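Local coordinates for fatty acyl CoA synthetase FADD13 (FATTY-ACYL-CoA SYNTHETASE) (Mycobacterium tuberculosis, PDB 3R44), which belongs to the ANL superfamily of AMP-binding enzymes, in which a large AMP-binding domain is followed by a smaller C-terminal domain, at residues A[204-209]-A[286-291]; A[308-313]-A[327-332]. All coordinates share one frame; numbering follows the deposited sequence.

Interaction 1 (A[204-209]-A[286-291])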
loop_
_atom_site.group_PDB
_atom_site.type_symbol
_atom_site.label_atom_id
_atom_site.label_comp_id
_atom_site.label_asym_id
_atom_site.label_seq_id
_atom_site.Cartn_x
_atom_site.Cartn_y
_atom_site.Cartn_z
ATOM N N SER A 204 17.410 4.338 -3.944
ATOM C CA SER A 204 18.163 4.873 -5.104
ATOM C C SER A 204 17.449 5.906 -5.931
ATOM O O SER A 204 18.065 6.540 -6.795
ATOM C CB SER A 204 18.596 3.756 -6.069
ATOM O OG SER A 204 19.507 2.903 -5.417
ATOM N N THR A 205 16.158 6.106 -5.683
ATOM C CA THR A 205 15.349 6.983 -6.489
ATOM C C THR A 205 14.984 8.270 -5.721
ATOM O O THR A 205 15.083 9.344 -6.270
ATOM C CB THR A 205 14.051 6.259 -6.976
ATOM O OG1 THR A 205 14.413 5.029 -7.651
ATOM C CG2 THR A 205 13.218 7.204 -7.878
ATOM N N ILE A 206 14.563 8.152 -4.471
ATOM C CA ILE A 206 14.157 9.378 -3.746
ATOM C C ILE A 206 15.382 10.000 -3.108
ATOM O O ILE A 206 16.385 9.303 -2.888
ATOM C CB ILE A 206 13.090 9.109 -2.668
ATOM C CG1 ILE A 206 13.629 8.295 -1.503
ATOM C CG2 ILE A 206 11.858 8.426 -3.270
ATOM C CD1 ILE A 206 12.524 8.139 -0.391
ATOM N N ASP A 207 15.294 11.295 -2.752
ATOM C CA ASP A 207 16.392 11.952 -2.079
ATOM C C ASP A 207 16.377 11.584 -0.595
ATOM O O ASP A 207 15.918 12.355 0.234
ATOM C CB ASP A 207 16.334 13.465 -2.301
ATOM C CG ASP A 207 17.482 14.230 -1.618
ATOM O OD1 ASP A 207 18.482 13.658 -1.067
ATOM O OD2 ASP A 207 17.366 15.460 -1.647
ATOM N N VAL A 208 16.843 10.384 -0.269
ATOM C CA VAL A 208 16.982 9.933 1.122
ATOM C C VAL A 208 18.475 9.888 1.454
ATOM O O VAL A 208 19.302 9.540 0.567
ATOM C CB VAL A 208 16.314 8.585 1.378
ATOM C CG1 VAL A 208 16.925 7.461 0.508
ATOM C CG2 VAL A 208 16.354 8.231 2.908
ATOM N N ARG A 209 18.825 10.278 2.686
ATOM C CA ARG A 209 20.226 10.499 3.100
ATOM C C ARG A 209 20.554 9.758 4.380
ATOM O O ARG A 209 19.681 9.540 5.216
ATOM C CB ARG A 209 20.455 11.994 3.300
ATOM C CG ARG A 209 20.066 12.837 2.097
ATOM C CD ARG A 209 20.203 14.309 2.394
ATOM N NE ARG A 209 19.595 15.071 1.327
ATOM C CZ ARG A 209 19.480 16.392 1.350
ATOM N NH1 ARG A 209 19.903 17.082 2.399
ATOM N NH2 ARG A 209 18.912 17.013 0.325
ATOM N N PHE A 286 12.648 19.547 7.924
ATOM C CA PHE A 286 11.695 18.697 7.190
ATOM C C PHE A 286 11.751 19.026 5.689
ATOM O O PHE A 286 11.600 20.198 5.291
ATOM C CB PHE A 286 10.268 18.921 7.698
ATOM C CG PHE A 286 9.341 17.891 7.216
ATOM C CD1 PHE A 286 9.222 16.694 7.888
ATOM C CD2 PHE A 286 8.723 18.025 5.980
ATOM C CE1 PHE A 286 8.391 15.701 7.402
ATOM C CE2 PHE A 286 7.935 16.988 5.443
ATOM C CZ PHE A 286 7.757 15.853 6.173
ATOM N N ARG A 287 12.024 18.050 4.855
ATOM C CA ARG A 287 12.177 18.303 3.433
ATOM C C ARG A 287 10.973 17.926 2.614
ATOM O O ARG A 287 10.599 18.693 1.747
ATOM C CB ARG A 287 13.410 17.569 2.869
ATOM C CG ARG A 287 14.673 17.864 3.639
ATOM C CD ARG A 287 15.957 17.598 2.798
ATOM N NE ARG A 287 16.035 16.179 2.403
ATOM C CZ ARG A 287 16.489 15.179 3.164
ATOM N NH1 ARG A 287 16.923 15.383 4.406
ATOM N NH2 ARG A 287 16.531 13.933 2.641
ATOM N N TYR A 288 10.429 16.724 2.807
ATOM C CA TYR A 288 9.294 16.293 1.997
ATOM C C TYR A 288 8.463 15.170 2.601
ATOM O O TYR A 288 8.942 14.382 3.392
ATOM C CB TYR A 288 9.772 15.884 0.555
ATOM C CG TYR A 288 10.719 14.737 0.530
ATOM C CD1 TYR A 288 10.265 13.424 0.435
ATOM C CD2 TYR A 288 12.082 14.956 0.589
ATOM C CE1 TYR A 288 11.131 12.412 0.372
ATOM C CE2 TYR A 288 12.974 13.940 0.543
ATOM C CZ TYR A 288 12.490 12.636 0.456
ATOM O OH TYR A 288 13.314 11.529 0.437
ATOM N N PHE A 289 7.235 15.059 2.135
ATOM C CA PHE A 289 6.427 13.921 2.405
ATOM C C PHE A 289 6.439 12.968 1.229
ATOM O O PHE A 289 6.559 13.386 0.104
ATOM C CB PHE A 289 4.983 14.343 2.631
ATOM C CG PHE A 289 4.741 15.087 3.924
ATOM C CD1 PHE A 289 4.607 14.407 5.141
ATOM C CD2 PHE A 289 4.649 16.464 3.901
ATOM C CE1 PHE A 289 4.366 15.106 6.331
ATOM C CE2 PHE A 289 4.437 17.180 5.089
ATOM C CZ PHE A 289 4.283 16.492 6.297
ATOM N N ILE A 290 6.356 11.672 1.519
ATOM C CA ILE A 290 6.169 10.638 0.506
ATOM C C ILE A 290 4.709 10.258 0.680
ATOM O O ILE A 290 4.335 9.847 1.769
ATOM C CB ILE A 290 6.998 9.397 0.774
ATOM C CG1 ILE A 290 8.481 9.757 0.808
ATOM C CG2 ILE A 290 6.734 8.334 -0.343
ATOM C CD1 ILE A 290 9.406 8.602 1.253
ATOM N N THR A 291 3.885 10.442 -0.333
ATOM C CA THR A 291 2.456 10.214 -0.193
ATOM C C THR A 291 1.995 9.145 -1.161
ATOM O O THR A 291 2.456 9.047 -2.281
ATOM C CB THR A 291 1.611 11.492 -0.422
ATOM O OG1 THR A 291 1.747 11.904 -1.779
ATOM C CG2 THR A 291 2.129 12.657 0.421
HETATM O O HOH W 1 15.036 16.489 -0.333
#
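The loop from Ile206 to Arg209 passes Arg287 and the first residues of strand 288-291 with 134° between end-to-end directions (CA 206 to 209 against CA 287 to 290), and has an inverse gamma turn centred on Asp207. That turn presents the Asp207 carbonyl to two donors arriving from opposite faces of its plane. Tyr288 OH donates to Asp207 O over 2.7 Å from above the carbonyl plane, whereas Arg287 NH2 reaches Asp207 O at 2.9 Å within its own guanidinium plane. Bent at chi3 (-61°), the Arg287 chain lays its guanidinium flat on that of Arg209, centres 3.7 Å apart and planes at 7°. Arg209 meanwhile grips the Asp207 carboxylate side-on, NE bonding OD1 at 3.0 Å and NH2 bonding OD2 at 2.9 Å; this, with a salt bridge from Arg287 to Asp212, probably offsets the like charges of the stack. A water joins Asp207 OD2 to Arg287 NE. Ile206 CD1 touches both Tyr288 OH and Ile290 CD1, each at 3.6 Å. The contact thus brings the chain leaving helix 192-205 against strand 288-291, with Val208, Tyr288 and Ile290 all packing on Ile261 of neighbouring strand 261-264.

Interaction 2 (A[308-313]-A[327-332])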
loop_
_atom_site.group_PDB
_atom_site.type_symbol
_atom_site.label_atom_id
_atom_site.label_comp_id
_atom_site.label_asym_id
_atom_site.label_seq_id
_atom_site.Cartn_x
_atom_site.Cartn_y
_atom_site.Cartn_z
ATOM N N ASN A 308 8.312 25.620 2.369
ATOM C CA ASN A 308 9.509 24.898 1.917
ATOM C C ASN A 308 9.448 23.388 2.135
ATOM O O ASN A 308 10.446 22.775 2.536
ATOM C CB ASN A 308 10.782 25.423 2.577
ATOM C CG ASN A 308 11.040 26.852 2.247
ATOM O OD1 ASN A 308 10.802 27.759 3.060
ATOM N ND2 ASN A 308 11.517 27.078 1.029
ATOM N N ILE A 309 8.276 22.806 1.911
ATOM C CA ILE A 309 8.111 21.352 2.034
ATOM C C ILE A 309 7.642 20.816 0.728
ATOM O O ILE A 309 6.671 21.332 0.181
ATOM C CB ILE A 309 7.121 20.961 3.150
ATOM C CG1 ILE A 309 7.644 21.488 4.506
ATOM C CG2 ILE A 309 6.825 19.431 3.158
ATOM C CD1 ILE A 309 6.590 21.373 5.642
ATOM N N GLU A 310 8.291 19.752 0.251
ATOM C CA GLU A 310 7.930 19.160 -1.041
ATOM C C GLU A 310 7.115 17.894 -0.857
ATOM O O GLU A 310 6.968 17.421 0.254
ATOM C CB GLU A 310 9.174 18.929 -1.877
ATOM C CG GLU A 310 9.650 20.275 -2.435
ATOM C CD GLU A 310 10.862 20.203 -3.316
ATOM O OE1 GLU A 310 11.704 19.306 -3.128
ATOM O OE2 GLU A 310 10.992 21.080 -4.197
ATOM N N VAL A 311 6.595 17.350 -1.953
ATOM C CA VAL A 311 5.797 16.144 -1.886
ATOM C C VAL A 311 6.276 15.176 -2.967
ATOM O O VAL A 311 6.461 15.575 -4.118
ATOM C CB VAL A 311 4.280 16.461 -2.045
ATOM C CG1 VAL A 311 3.467 15.229 -1.847
ATOM C CG2 VAL A 311 3.833 17.505 -0.978
ATOM N N VAL A 312 6.541 13.935 -2.575
ATOM C CA VAL A 312 6.786 12.833 -3.502
ATOM C C VAL A 312 5.515 11.977 -3.562
ATOM O O VAL A 312 4.870 11.700 -2.532
ATOM C CB VAL A 312 7.999 11.994 -3.048
ATOM C CG1 VAL A 312 8.117 10.658 -3.850
ATOM C CG2 VAL A 312 9.280 12.914 -3.052
ATOM N N GLN A 313 5.149 11.585 -4.773
ATOM C CA GLN A 313 3.944 10.792 -5.001
ATOM C C GLN A 313 4.320 9.601 -5.848
ATOM O O GLN A 313 5.405 9.570 -6.395
ATOM C CB GLN A 313 2.897 11.651 -5.736
ATOM C CG GLN A 313 2.386 12.792 -4.973
ATOM C CD GLN A 313 1.582 13.717 -5.849
ATOM O OE1 GLN A 313 0.406 13.458 -6.073
ATOM N NE2 GLN A 313 2.214 14.793 -6.361
ATOM N N LEU A 327 6.921 10.129 -8.540
ATOM C CA LEU A 327 6.907 11.509 -9.073
ATOM C C LEU A 327 7.724 12.300 -8.097
ATOM O O LEU A 327 7.288 12.603 -6.974
ATOM C CB LEU A 327 5.475 12.021 -9.214
ATOM C CG LEU A 327 5.330 13.452 -9.736
ATOM C CD1 LEU A 327 5.722 13.410 -11.208
ATOM C CD2 LEU A 327 3.920 14.009 -9.537
ATOM N N LEU A 328 8.942 12.603 -8.490
ATOM C CA LEU A 328 9.843 13.270 -7.604
ATOM C C LEU A 328 9.374 14.715 -7.307
ATOM O O LEU A 328 8.539 15.297 -8.019
ATOM C CB LEU A 328 11.301 13.133 -8.134
ATOM C CG LEU A 328 11.784 11.656 -8.288
ATOM C CD1 LEU A 328 13.241 11.584 -8.728
ATOM C CD2 LEU A 328 11.574 10.859 -7.033
ATOM N N SER A 329 9.871 15.254 -6.197
ATOM C CA SER A 329 9.550 16.583 -5.732
ATOM C C SER A 329 9.615 17.685 -6.799
ATOM O O SER A 329 8.696 18.482 -6.953
ATOM C CB SER A 329 10.541 16.923 -4.627
ATOM O OG SER A 329 10.658 15.815 -3.739
ATOM N N GLU A 330 10.710 17.708 -7.544
ATOM C CA GLU A 330 10.906 18.686 -8.626
ATOM C C GLU A 330 9.738 18.743 -9.639
ATOM O O GLU A 330 9.547 19.769 -10.301
ATOM C CB GLU A 330 12.230 18.385 -9.362
ATOM N N ASP A 331 8.962 17.648 -9.731
ATOM C CA ASP A 331 7.918 17.440 -10.740
ATOM C C ASP A 331 6.471 17.555 -10.171
ATOM O O ASP A 331 5.480 17.430 -10.912
ATOM C CB ASP A 331 8.120 16.028 -11.347
ATOM C CG ASP A 331 9.394 15.906 -12.213
ATOM O OD1 ASP A 331 9.804 16.957 -12.713
ATOM O OD2 ASP A 331 9.949 14.764 -12.391
ATOM N N ALA A 332 6.328 17.760 -8.859
ATOM C CA ALA A 332 4.971 17.652 -8.209
ATOM C C ALA A 332 3.935 18.592 -8.828
ATOM O O ALA A 332 2.775 18.238 -9.047
ATOM C CB ALA A 332 5.077 17.859 -6.708
HETATM O O HOH W 2 5.251 14.686 -6.212
HETATM O O HOH W 3 6.754 18.960 -4.175
HETATM O O HOH W 4 1.368 16.320 -8.300
#
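Gln313 and Leu327 form an antiparallel, hydrogen-bonded pair between strands 310-316 and 324-327 of the large mixed sheet, their CA atoms 5.1 Å apart. Leu327 N donates to Gln313 O at 2.7 Å in a nearly straight bond, and Gln313 N returns a longer one to Leu327 O. Their side chains leave the same face of the sheet and run side by side in the same direction, although they start differently: Gln313 CG lies beside its backbone N (chi1 -65°), while Leu327 CG stands opposite its own (chi1 179°). The amide end of the glutamine is set against the leucine branch, Gln313 NE2 lying 3.7 Å from Leu327 CD2. Gln313 OE1 accepts from Met296 N, which together with two waters bound by NE2 would fix the rotation of the amide.

Toward the start of strand 310-316 the pairing gives way to looser contacts as the 327-332 segment turns back on itself through a bond from Asp331 N to Leu328 O. Ser329 carries much of this part. Its CB faces the carboxylate end of the extended Glu310 side chain, and Ser329 OG comes 3.3 Å from Val312 CG2. Val312 also directs its CA hydrogen at Leu327 O, a CA-H...O contact beside the regular bond. Ala332 CB approaches Val311 O at 3.7 Å, and Ala332 also packs on Ile301 of helix 298-306. Where direct strand pairing stops, water fills in: one molecule accepts from Gln313 NE2 at 3.0 Å while donating to both Val311 O and Leu327 O, and a second water links the same NE2 to Ala332 O.

From the N terminus, the chain leaves helix 192-205 and enters interaction 1, which closes a loop of 76 residues containing, among others, strands 213-216, 238-241 and 261-264. Interaction 2 opens only after that loop is closed and encloses a much shorter one of 13 residues, so the two follow in series and neither nest nor cross. Between them, helix 298-306 connects parallel neighbours 288-291 and 310-316 in a beta-alpha-beta crossover. These strands join the contacts directly, probably by hydrogen bonds from Val312 N to Phe289 O and from Thr291 N to Val312 O. Together the contacts tie the segment after helix 192-205, the mixed sheet and the segment following strand 324-327.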